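Local coordinates for putative lipoprotein (Bacteroides fragilis, PDB 3QNK), which has no established substrate but, as a SusD-like outer-membrane lipoprotein, probably helps capture glycans at the cell surface for uptake, at residues 42-47 with 442-447; 188-193 with 391-396; 398-403 with 458-463. One frame throughout, in Å; residues are numbered along the deposited sequence.

Contact 1. Residues 42-47 with 442-447; sequences RSDNSV and ERRIEF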
loop_
_atom_site.group_PDB
_atom_site.type_symbol
_atom_site.label_atom_id
_atom_site.label_comp_id
_atom_site.label_asym_id
_atom_site.label_seq_id
_atom_site.Cartn_x
_atom_site.Cartn_y
_atom_site.Cartn_z
ATOM N N ARG B 42 -8.546 15.475 12.571
ATOM C CA ARG B 42 -9.965 15.163 12.328
ATOM C C ARG B 42 -10.690 15.266 13.662
ATOM O O ARG B 42 -11.744 14.681 13.836
ATOM C CB ARG B 42 -10.175 13.807 11.597
ATOM C CG ARG B 42 -9.506 13.844 10.229
ATOM C CD ARG B 42 -9.844 12.733 9.301
ATOM N NE ARG B 42 -8.933 11.610 9.455
ATOM C CZ ARG B 42 -8.146 11.105 8.504
ATOM N NH1 ARG B 42 -8.173 11.600 7.275
ATOM N NH2 ARG B 42 -7.347 10.081 8.772
ATOM N N SER B 43 -10.132 16.070 14.581
ATOM C CA SER B 43 -10.626 16.313 15.939
ATOM C C SER B 43 -10.577 17.809 16.276
ATOM O O SER B 43 -9.854 18.577 15.634
ATOM C CB SER B 43 -9.808 15.517 16.965
ATOM O OG SER B 43 -8.667 16.236 17.391
ATOM N N ASP B 44 -11.281 18.204 17.343
ATOM C CA ASP B 44 -11.362 19.607 17.762
ATOM C C ASP B 44 -10.023 20.150 18.343
ATOM O O ASP B 44 -9.972 21.329 18.705
ATOM C CB ASP B 44 -12.504 19.786 18.762
ATOM C CG ASP B 44 -12.393 18.990 20.045
ATOM O OD1 ASP B 44 -11.725 17.912 20.028
ATOM O OD2 ASP B 44 -13.017 19.409 21.053
ATOM N N ASN B 45 -8.940 19.319 18.377
ATOM C CA ASN B 45 -7.632 19.758 18.878
ATOM C C ASN B 45 -6.787 20.431 17.814
ATOM O O ASN B 45 -5.848 21.164 18.158
ATOM C CB ASN B 45 -6.837 18.590 19.448
ATOM C CG ASN B 45 -7.241 18.213 20.837
ATOM O OD1 ASN B 45 -8.116 18.826 21.455
ATOM N ND2 ASN B 45 -6.620 17.185 21.347
ATOM N N SER B 46 -7.069 20.147 16.518
ATOM C CA SER B 46 -6.223 20.662 15.463
ATOM C C SER B 46 -6.947 20.928 14.167
ATOM O O SER B 46 -7.847 20.176 13.797
ATOM C CB SER B 46 -5.084 19.671 15.192
ATOM O OG SER B 46 -4.201 20.111 14.172
ATOM N N VAL B 47 -6.499 21.994 13.458
ATOM C CA VAL B 47 -6.841 22.352 12.083
ATOM C C VAL B 47 -5.498 22.309 11.345
ATOM O O VAL B 47 -4.622 23.131 11.632
ATOM C CB VAL B 47 -7.580 23.716 11.920
ATOM C CG1 VAL B 47 -7.771 24.069 10.443
ATOM C CG2 VAL B 47 -8.917 23.748 12.675
ATOM N N GLU B 442 -9.277 16.688 31.760
ATOM C CA GLU B 442 -7.881 16.363 32.096
ATOM C C GLU B 442 -7.247 15.450 31.064
ATOM O O GLU B 442 -6.077 15.621 30.714
ATOM C CB GLU B 442 -7.742 15.715 33.496
ATOM C CG GLU B 442 -7.580 16.731 34.609
ATOM C CD GLU B 442 -6.402 17.676 34.488
ATOM O OE1 GLU B 442 -5.285 17.213 34.158
ATOM O OE2 GLU B 442 -6.607 18.893 34.703
ATOM N N ARG B 443 -8.010 14.474 30.596
ATOM C CA ARG B 443 -7.539 13.539 29.592
ATOM C C ARG B 443 -7.171 14.271 28.299
ATOM O O ARG B 443 -6.166 13.948 27.658
ATOM C CB ARG B 443 -8.614 12.485 29.309
ATOM C CG ARG B 443 -7.970 11.226 28.790
ATOM C CD ARG B 443 -8.944 10.258 28.178
ATOM N NE ARG B 443 -8.183 9.122 27.680
ATOM C CZ ARG B 443 -7.941 8.021 28.376
ATOM N NH1 ARG B 443 -8.458 7.868 29.594
ATOM N NH2 ARG B 443 -7.213 7.049 27.851
ATOM N N ARG B 444 -7.989 15.258 27.924
ATOM C CA ARG B 444 -7.786 16.007 26.710
ATOM C C ARG B 444 -6.457 16.763 26.764
ATOM O O ARG B 444 -5.713 16.726 25.793
ATOM C CB ARG B 444 -8.963 16.958 26.447
ATOM C CG ARG B 444 -8.768 17.711 25.144
ATOM C CD ARG B 444 -9.728 18.834 24.988
ATOM N NE ARG B 444 -9.613 19.407 23.654
ATOM C CZ ARG B 444 -10.404 20.358 23.180
ATOM N NH1 ARG B 444 -11.365 20.868 23.936
ATOM N NH2 ARG B 444 -10.230 20.818 21.955
ATOM N N ILE B 445 -6.156 17.427 27.884
ATOM C CA ILE B 445 -4.944 18.210 28.054
ATOM C C ILE B 445 -3.726 17.293 28.186
ATOM O O ILE B 445 -2.670 17.553 27.588
ATOM C CB ILE B 445 -5.093 19.146 29.270
ATOM C CG1 ILE B 445 -6.250 20.151 29.082
ATOM C CG2 ILE B 445 -3.782 19.850 29.629
ATOM C CD1 ILE B 445 -6.124 21.144 27.857
ATOM N N GLU B 446 -3.876 16.215 28.956
ATOM C CA GLU B 446 -2.791 15.282 29.174
ATOM C C GLU B 446 -2.337 14.622 27.900
ATOM O O GLU B 446 -1.124 14.495 27.652
ATOM C CB GLU B 446 -3.194 14.191 30.185
ATOM C CG GLU B 446 -2.010 13.384 30.725
ATOM C CD GLU B 446 -0.936 14.201 31.423
ATOM O OE1 GLU B 446 -1.223 15.336 31.859
ATOM O OE2 GLU B 446 0.218 13.735 31.477
ATOM N N PHE B 447 -3.312 14.164 27.114
ATOM C CA PHE B 447 -3.009 13.382 25.928
ATOM C C PHE B 447 -3.179 14.145 24.611
ATOM O O PHE B 447 -3.252 13.498 23.562
ATOM C CB PHE B 447 -3.805 12.059 25.959
ATOM C CG PHE B 447 -3.182 11.167 27.004
ATOM C CD1 PHE B 447 -1.941 10.572 26.781
ATOM C CD2 PHE B 447 -3.782 10.999 28.244
ATOM C CE1 PHE B 447 -1.316 9.830 27.779
ATOM C CE2 PHE B 447 -3.170 10.225 29.236
ATOM C CZ PHE B 447 -1.925 9.673 29.007
HETATM O O HOH W 1 -6.512 15.579 23.572
#
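The guanidinium of Arg-444 meets the loop 42-47 in two ways, with Asp-44 over one face and Asn-45 at the edge. OD2 of Asp-44 sits above the plane near its rim, 3.3 Å from Arg-444 NH2, and the carboxylate lies stacked on the guanidinium with the planes 15° apart. No N-H of Arg-444 points at this oxygen, so this salt bridge rests on charge alone. At the edge, the amide of Asn-45 is nearly coplanar with the guanidinium, and Arg-444 grips Asn-45 OD1 side-on with two nitrogens, NE at 2.7 Å and NH2 at 2.9 Å. Both donors lie in the carbonyl plane, an arrangement that holds the two flat groups level. Arg-444 reaches this far because its chain leaves the helix with CG anti to the backbone N (chi1 -178°) and stays extended to NE. The other end of the same amide is tied back to the helix: Asn-45 ND2 donates to a water that in turn donates to Arg-444 O. Asn-45 N bonds Ser-43 OG in an ST turn, within a type I beta turn from Ser-43 to Ser-46. The stronger partner of the Asp-44 carboxylate is Arg-453 of helix 453-460, whose NE forms a salt bridge with OD1. The contact thus ties the loop between helices 17-29 and 55-58 to the C-terminal part of helix 432-446, with Leu-280 of helix 278-283 touching both Asn-45 and Arg-444.

Contact 2. Residues 188-193 with 391-396; sequences KSRVEL and YAEIYL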
loop_
_atom_site.group_PDB
_atom_site.type_symbol
_atom_site.label_atom_id
_atom_site.label_comp_id
_atom_site.label_asym_id
_atom_site.label_seq_id
_atom_site.Cartn_x
_atom_site.Cartn_y
_atom_site.Cartn_z
ATOM N N LYS B 188 -4.213 -3.374 27.691
ATOM C CA LYS B 188 -5.421 -4.055 28.150
ATOM C C LYS B 188 -6.385 -3.048 28.759
ATOM O O LYS B 188 -7.541 -3.002 28.331
ATOM C CB LYS B 188 -5.075 -5.173 29.157
ATOM C CG LYS B 188 -6.070 -6.326 29.238
ATOM C CD LYS B 188 -5.541 -7.575 29.953
ATOM C CE LYS B 188 -6.629 -8.288 30.750
ATOM N NZ LYS B 188 -6.690 -7.872 32.194
ATOM N N SER B 189 -5.897 -2.178 29.686
ATOM C CA SER B 189 -6.731 -1.163 30.359
ATOM C C SER B 189 -7.386 -0.197 29.352
ATOM O O SER B 189 -8.555 0.141 29.549
ATOM C CB SER B 189 -5.931 -0.384 31.404
ATOM O OG SER B 189 -5.018 0.557 30.860
ATOM N N ARG B 190 -6.671 0.227 28.274
ATOM C CA ARG B 190 -7.255 1.120 27.265
ATOM C C ARG B 190 -8.311 0.398 26.444
ATOM O O ARG B 190 -9.409 0.942 26.280
ATOM C CB ARG B 190 -6.191 1.693 26.341
ATOM C CG ARG B 190 -6.727 2.846 25.514
ATOM C CD ARG B 190 -5.871 3.056 24.301
ATOM N NE ARG B 190 -4.578 3.627 24.667
ATOM C CZ ARG B 190 -3.619 3.936 23.804
ATOM N NH1 ARG B 190 -3.788 3.719 22.505
ATOM N NH2 ARG B 190 -2.478 4.461 24.233
ATOM N N VAL B 191 -7.984 -0.843 25.939
ATOM C CA VAL B 191 -8.906 -1.700 25.174
ATOM C C VAL B 191 -10.202 -1.958 26.013
ATOM O O VAL B 191 -11.314 -1.822 25.485
ATOM C CB VAL B 191 -8.220 -3.008 24.726
ATOM C CG1 VAL B 191 -9.191 -3.916 23.994
ATOM C CG2 VAL B 191 -7.036 -2.707 23.825
ATOM N N GLU B 192 -10.048 -2.239 27.315
ATOM C CA GLU B 192 -11.164 -2.451 28.230
ATOM C C GLU B 192 -11.981 -1.167 28.428
ATOM O O GLU B 192 -13.205 -1.229 28.521
ATOM C CB GLU B 192 -10.677 -2.977 29.592
ATOM C CG GLU B 192 -10.129 -4.402 29.576
ATOM C CD GLU B 192 -9.288 -4.828 30.777
ATOM O OE1 GLU B 192 -8.632 -3.956 31.388
ATOM O OE2 GLU B 192 -9.264 -6.041 31.094
ATOM N N LEU B 193 -11.315 0.000 28.471
ATOM C CA LEU B 193 -11.984 1.290 28.644
ATOM C C LEU B 193 -12.797 1.641 27.394
ATOM O O LEU B 193 -13.935 2.126 27.498
ATOM C CB LEU B 193 -10.953 2.391 28.963
ATOM C CG LEU B 193 -11.494 3.790 29.303
ATOM C CD1 LEU B 193 -12.294 3.783 30.605
ATOM C CD2 LEU B 193 -10.383 4.789 29.375
ATOM N N TYR B 391 2.793 6.043 31.560
ATOM C CA TYR B 391 2.242 5.773 32.895
ATOM C C TYR B 391 1.037 6.705 33.240
ATOM O O TYR B 391 0.109 6.250 33.908
ATOM C CB TYR B 391 3.336 5.896 33.964
ATOM C CG TYR B 391 2.996 5.307 35.319
ATOM C CD1 TYR B 391 2.242 4.140 35.429
ATOM C CD2 TYR B 391 3.499 5.869 36.488
ATOM C CE1 TYR B 391 1.945 3.584 36.672
ATOM C CE2 TYR B 391 3.234 5.304 37.737
ATOM C CZ TYR B 391 2.458 4.159 37.825
ATOM O OH TYR B 391 2.220 3.585 39.048
ATOM N N ALA B 392 1.027 7.968 32.736
ATOM C CA ALA B 392 -0.055 8.930 32.966
ATOM C C ALA B 392 -1.443 8.370 32.603
ATOM O O ALA B 392 -2.424 8.684 33.282
ATOM C CB ALA B 392 0.200 10.195 32.177
ATOM N N GLU B 393 -1.518 7.525 31.546
ATOM C CA GLU B 393 -2.760 6.936 31.074
ATOM C C GLU B 393 -3.377 5.984 32.086
ATOM O O GLU B 393 -4.607 5.912 32.170
ATOM C CB GLU B 393 -2.526 6.195 29.770
ATOM C CG GLU B 393 -3.719 6.282 28.853
ATOM C CD GLU B 393 -3.595 5.466 27.587
ATOM O OE1 GLU B 393 -2.620 5.683 26.821
ATOM O OE2 GLU B 393 -4.490 4.617 27.360
ATOM N N ILE B 394 -2.538 5.235 32.842
ATOM C CA ILE B 394 -3.011 4.290 33.848
ATOM C C ILE B 394 -3.917 5.046 34.821
ATOM O O ILE B 394 -5.055 4.642 35.024
ATOM C CB ILE B 394 -1.816 3.584 34.540
ATOM C CG1 ILE B 394 -0.882 2.908 33.505
ATOM C CG2 ILE B 394 -2.231 2.626 35.657
ATOM C CD1 ILE B 394 -1.526 1.930 32.518
ATOM N N TYR B 395 -3.461 6.203 35.303
ATOM C CA TYR B 395 -4.197 7.030 36.243
ATOM C C TYR B 395 -5.530 7.518 35.679
ATOM O O TYR B 395 -6.554 7.443 36.374
ATOM C CB TYR B 395 -3.345 8.221 36.662
ATOM C CG TYR B 395 -2.157 7.823 37.503
ATOM C CD1 TYR B 395 -2.293 7.589 38.865
ATOM C CD2 TYR B 395 -0.891 7.681 36.937
ATOM C CE1 TYR B 395 -1.207 7.216 39.645
ATOM C CE2 TYR B 395 0.207 7.307 37.710
ATOM C CZ TYR B 395 0.042 7.073 39.066
ATOM O OH TYR B 395 1.096 6.727 39.872
ATOM N N LEU B 396 -5.526 7.984 34.427
ATOM C CA LEU B 396 -6.709 8.542 33.775
ATOM C C LEU B 396 -7.711 7.458 33.349
ATOM O O LEU B 396 -8.906 7.676 33.501
ATOM C CB LEU B 396 -6.299 9.442 32.597
ATOM C CG LEU B 396 -5.683 10.789 33.022
ATOM C CD1 LEU B 396 -5.124 11.547 31.861
ATOM C CD2 LEU B 396 -6.686 11.651 33.727
#
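Helices 181-194 and 391-405 come near each other at Ser-189 and Ile-394, whose CA atoms are 7.5 Å apart, with Arg-190 and Glu-393 forming the next pair at 8.3 Å between CA atoms. The hydrogen bonds and the salt bridge between the segments all belong to that second pair. The guanidinium of Arg-190 presents its NE side to the carboxylate of Glu-393, giving a side-on, two-pronged salt bridge: NE of Arg-190 donates to OE2 of Glu-393 at 2.9 Å, and NH2 of Arg-190 donates to OE1 of Glu-393, also at 2.9 Å. Each oxygen uses its syn lone pair. The planes are 28° apart, and the twist shows at OE1, which is tilted 19° from the guanidinium plane. Arg-190 brings its NE edge round by a bend at chi3 (-72°), while Glu-393 stays extended beyond CG, and the two side chains cross at about a right angle. OE2 of Glu-393 also lies 3.4 Å from CG of Arg-190, so the carboxylate rests against the aliphatic part of the arginine as well as its charged end. Asn-397 ND2 donates a further bond to that OE2, which leaves the carboxylate held from more than one direction within a buried setting. Beside the ion pair, CD1 of Ile-394 packs against OG of Ser-189 at 4.1 Å; the hydroxyl has its polar partners in Ala-186 O and Asn-397 ND2. Val-191 touches Tyr-153 and Ile-156 of helix 149-166, and Ile-394 touches Tyr-209 of helix 198-209. The ion pair joins two neighbouring helices of the alpha-alpha superhelix of this SusD-family protein, whose sequence families fall in the TPR clan.

Contact 3. Residues 398-403 with 458-463; sequences DAEARL and RRWKIG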
loop_
_atom_site.group_PDB
_atom_site.type_symbol
_atom_site.label_atom_id
_atom_site.label_comp_id
_atom_site.label_asym_id
_atom_site.label_seq_id
_atom_site.Cartn_x
_atom_site.Cartn_y
_atom_site.Cartn_z
ATOM N N ASP B 398 -8.005 4.608 34.977
ATOM C CA ASP B 398 -8.464 4.217 36.299
ATOM C C ASP B 398 -9.512 5.229 36.806
ATOM O O ASP B 398 -10.577 4.810 37.265
ATOM C CB ASP B 398 -7.264 4.121 37.276
ATOM C CG ASP B 398 -7.461 3.265 38.524
ATOM O OD1 ASP B 398 -8.374 2.410 38.522
ATOM O OD2 ASP B 398 -6.671 3.427 39.493
ATOM N N ALA B 399 -9.216 6.558 36.696
ATOM C CA ALA B 399 -10.130 7.622 37.131
ATOM C C ALA B 399 -11.481 7.506 36.412
ATOM O O ALA B 399 -12.535 7.542 37.059
ATOM C CB ALA B 399 -9.512 8.983 36.869
ATOM N N GLU B 400 -11.427 7.251 35.094
ATOM C CA GLU B 400 -12.575 7.113 34.245
ATOM C C GLU B 400 -13.433 5.902 34.635
ATOM O O GLU B 400 -14.651 6.064 34.805
ATOM C CB GLU B 400 -12.141 7.046 32.782
ATOM C CG GLU B 400 -13.301 7.277 31.840
ATOM C CD GLU B 400 -13.017 7.577 30.385
ATOM O OE1 GLU B 400 -11.893 8.036 30.063
ATOM O OE2 GLU B 400 -13.974 7.449 29.584
ATOM N N ALA B 401 -12.820 4.708 34.780
ATOM C CA ALA B 401 -13.513 3.474 35.153
ATOM C C ALA B 401 -14.043 3.548 36.573
ATOM O O ALA B 401 -15.156 3.092 36.818
ATOM C CB ALA B 401 -12.591 2.290 35.010
ATOM N N ARG B 402 -13.279 4.152 37.497
ATOM C CA ARG B 402 -13.700 4.288 38.891
ATOM C C ARG B 402 -14.927 5.134 38.999
ATOM O O ARG B 402 -15.855 4.734 39.704
ATOM C CB ARG B 402 -12.610 4.869 39.774
ATOM C CG ARG B 402 -11.693 3.797 40.223
ATOM C CD ARG B 402 -10.386 4.324 40.742
ATOM N NE ARG B 402 -9.468 3.205 40.893
ATOM C CZ ARG B 402 -9.349 2.482 41.993
ATOM N NH1 ARG B 402 -10.040 2.801 43.082
ATOM N NH2 ARG B 402 -8.529 1.435 42.020
ATOM N N LEU B 403 -14.978 6.262 38.276
ATOM C CA LEU B 403 -16.167 7.104 38.340
ATOM C C LEU B 403 -17.410 6.346 37.862
ATOM O O LEU B 403 -18.402 6.292 38.596
ATOM C CB LEU B 403 -16.006 8.403 37.537
ATOM C CG LEU B 403 -17.220 9.281 37.649
ATOM C CD1 LEU B 403 -16.951 10.462 38.480
ATOM C CD2 LEU B 403 -17.777 9.598 36.317
ATOM N N ARG B 458 -15.201 9.853 19.944
ATOM C CA ARG B 458 -15.927 8.712 19.371
ATOM C C ARG B 458 -16.536 7.848 20.442
ATOM O O ARG B 458 -17.729 7.496 20.357
ATOM C CB ARG B 458 -14.939 7.882 18.528
ATOM C CG ARG B 458 -15.517 6.653 17.884
ATOM C CD ARG B 458 -14.596 6.183 16.770
ATOM N NE ARG B 458 -14.920 6.779 15.480
ATOM C CZ ARG B 458 -14.484 6.290 14.330
ATOM N NH1 ARG B 458 -13.714 5.209 14.314
ATOM N NH2 ARG B 458 -14.830 6.865 13.182
ATOM N N ARG B 459 -15.714 7.476 21.448
ATOM C CA ARG B 459 -16.151 6.590 22.528
ATOM C C ARG B 459 -17.064 7.321 23.513
ATOM O O ARG B 459 -18.044 6.732 23.966
ATOM C CB ARG B 459 -14.975 5.901 23.225
ATOM C CG ARG B 459 -14.067 6.805 24.023
ATOM C CD ARG B 459 -12.847 6.039 24.432
ATOM N NE ARG B 459 -11.952 6.874 25.217
ATOM C CZ ARG B 459 -12.025 7.009 26.529
ATOM N NH1 ARG B 459 -12.946 6.349 27.224
ATOM N NH2 ARG B 459 -11.181 7.799 27.162
ATOM N N TRP B 460 -16.788 8.599 23.805
ATOM C CA TRP B 460 -17.638 9.412 24.668
ATOM C C TRP B 460 -18.883 9.872 23.947
ATOM O O TRP B 460 -19.807 10.374 24.591
ATOM C CB TRP B 460 -16.890 10.647 25.172
ATOM C CG TRP B 460 -15.774 10.332 26.112
ATOM C CD1 TRP B 460 -15.672 9.257 26.941
ATOM C CD2 TRP B 460 -14.619 11.137 26.350
ATOM N NE1 TRP B 460 -14.505 9.323 27.653
ATOM C CE2 TRP B 460 -13.842 10.472 27.323
ATOM C CE3 TRP B 460 -14.156 12.356 25.818
ATOM C CZ2 TRP B 460 -12.622 10.968 27.772
ATOM C CZ3 TRP B 460 -12.947 12.859 26.268
ATOM C CH2 TRP B 460 -12.199 12.174 27.244
ATOM N N LYS B 461 -18.900 9.731 22.604
ATOM C CA LYS B 461 -19.999 10.125 21.740
ATOM C C LYS B 461 -20.299 11.634 21.930
ATOM O O LYS B 461 -21.398 11.992 22.325
ATOM C CB LYS B 461 -21.250 9.229 21.922
ATOM C CG LYS B 461 -21.029 7.816 21.409
ATOM C CD LYS B 461 -22.338 7.091 21.078
ATOM C CE LYS B 461 -22.184 5.638 20.614
ATOM N NZ LYS B 461 -21.319 5.469 19.400
ATOM N N ILE B 462 -19.283 12.503 21.670
ATOM C CA ILE B 462 -19.376 13.968 21.792
ATOM C C ILE B 462 -18.993 14.677 20.452
ATOM O O ILE B 462 -18.524 15.830 20.461
ATOM C CB ILE B 462 -18.566 14.525 22.988
ATOM C CG1 ILE B 462 -17.063 14.216 22.878
ATOM C CG2 ILE B 462 -19.160 14.066 24.315
ATOM C CD1 ILE B 462 -16.153 15.089 23.700
ATOM N N GLY B 463 -19.246 13.989 19.330
ATOM C CA GLY B 463 -18.990 14.495 17.992
ATOM C C GLY B 463 -19.726 15.776 17.646
ATOM O O GLY B 463 -19.106 16.741 17.161
#
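Glu-400 of helix 391-405 reaches across to the C-terminal end of helix 453-460, which closes in a Schellman motif with Lys-461, at positive phi, as its C-prime residue. From CB, which points toward the other helix, the side chain runs out with CG anti to the backbone N (chi1 -164°) and stays extended beyond it, carrying the carboxylate to two residues of helix 453-460. At the tip CD lies 3.4 Å from NH1 of Arg-459, at the edge of that guanidinium. The two oxygens then part. OE1 accepts from NH2 of Arg-459 at 3.0 Å, on its syn side, with the N-H well aligned. OE2 is shared: NH1 of Arg-459 donates to it at 2.8 Å from above the carboxylate plane, and NE1 of Trp-460 donates to it at 2.7 Å from the opposite face. Arg-459 therefore holds the carboxylate end-on through both terminal nitrogens, one to each oxygen, while the indole gives a further bond that is nearly straight, at 168°. OE2 lies in the plane of the indole, whereas the carboxylate itself is turned 43° from the ring. Arg-459 and Trp-460 also overlap one another, NE1 of Trp-460 standing over one face of the Arg-459 guanidinium. Three donors thus grip one buried carboxylate. Asp-456 holds the NE of Arg-459 as a second partner, and Arg-440 makes a cation-pi contact with the indole. Leu-193 of helix 181-194 lines the same place, touching both Glu-400 and Arg-459. Past OE2, the benzo part of the indole comes alongside the other oxygen, with CZ2 of Trp-460 3.8 Å from OE1 of Glu-400.

The three contacts touch one another around helices 391-405, 432-446 and 453-460, with the loop 42-47 at one end. Contacts 2 and 3 have centres about 11 Å apart and share helix 391-405; the centre of contact 1 is about 17 Å from that of contact 2 and about 14 Å from that of contact 3. Along the chain contact 2 is nested within contact 1, contact 3 follows contact 2, and the segments of contacts 1 and 3 alternate. Phe-447 packs on Glu-393 and Leu-396, and Arg-443 NH1 forms a long, weak ion pair with Glu-400 OE1. Contacts 1 and 2 each bring an N-terminal family region against the C-terminal SusD region; contact 3 lies within the latter.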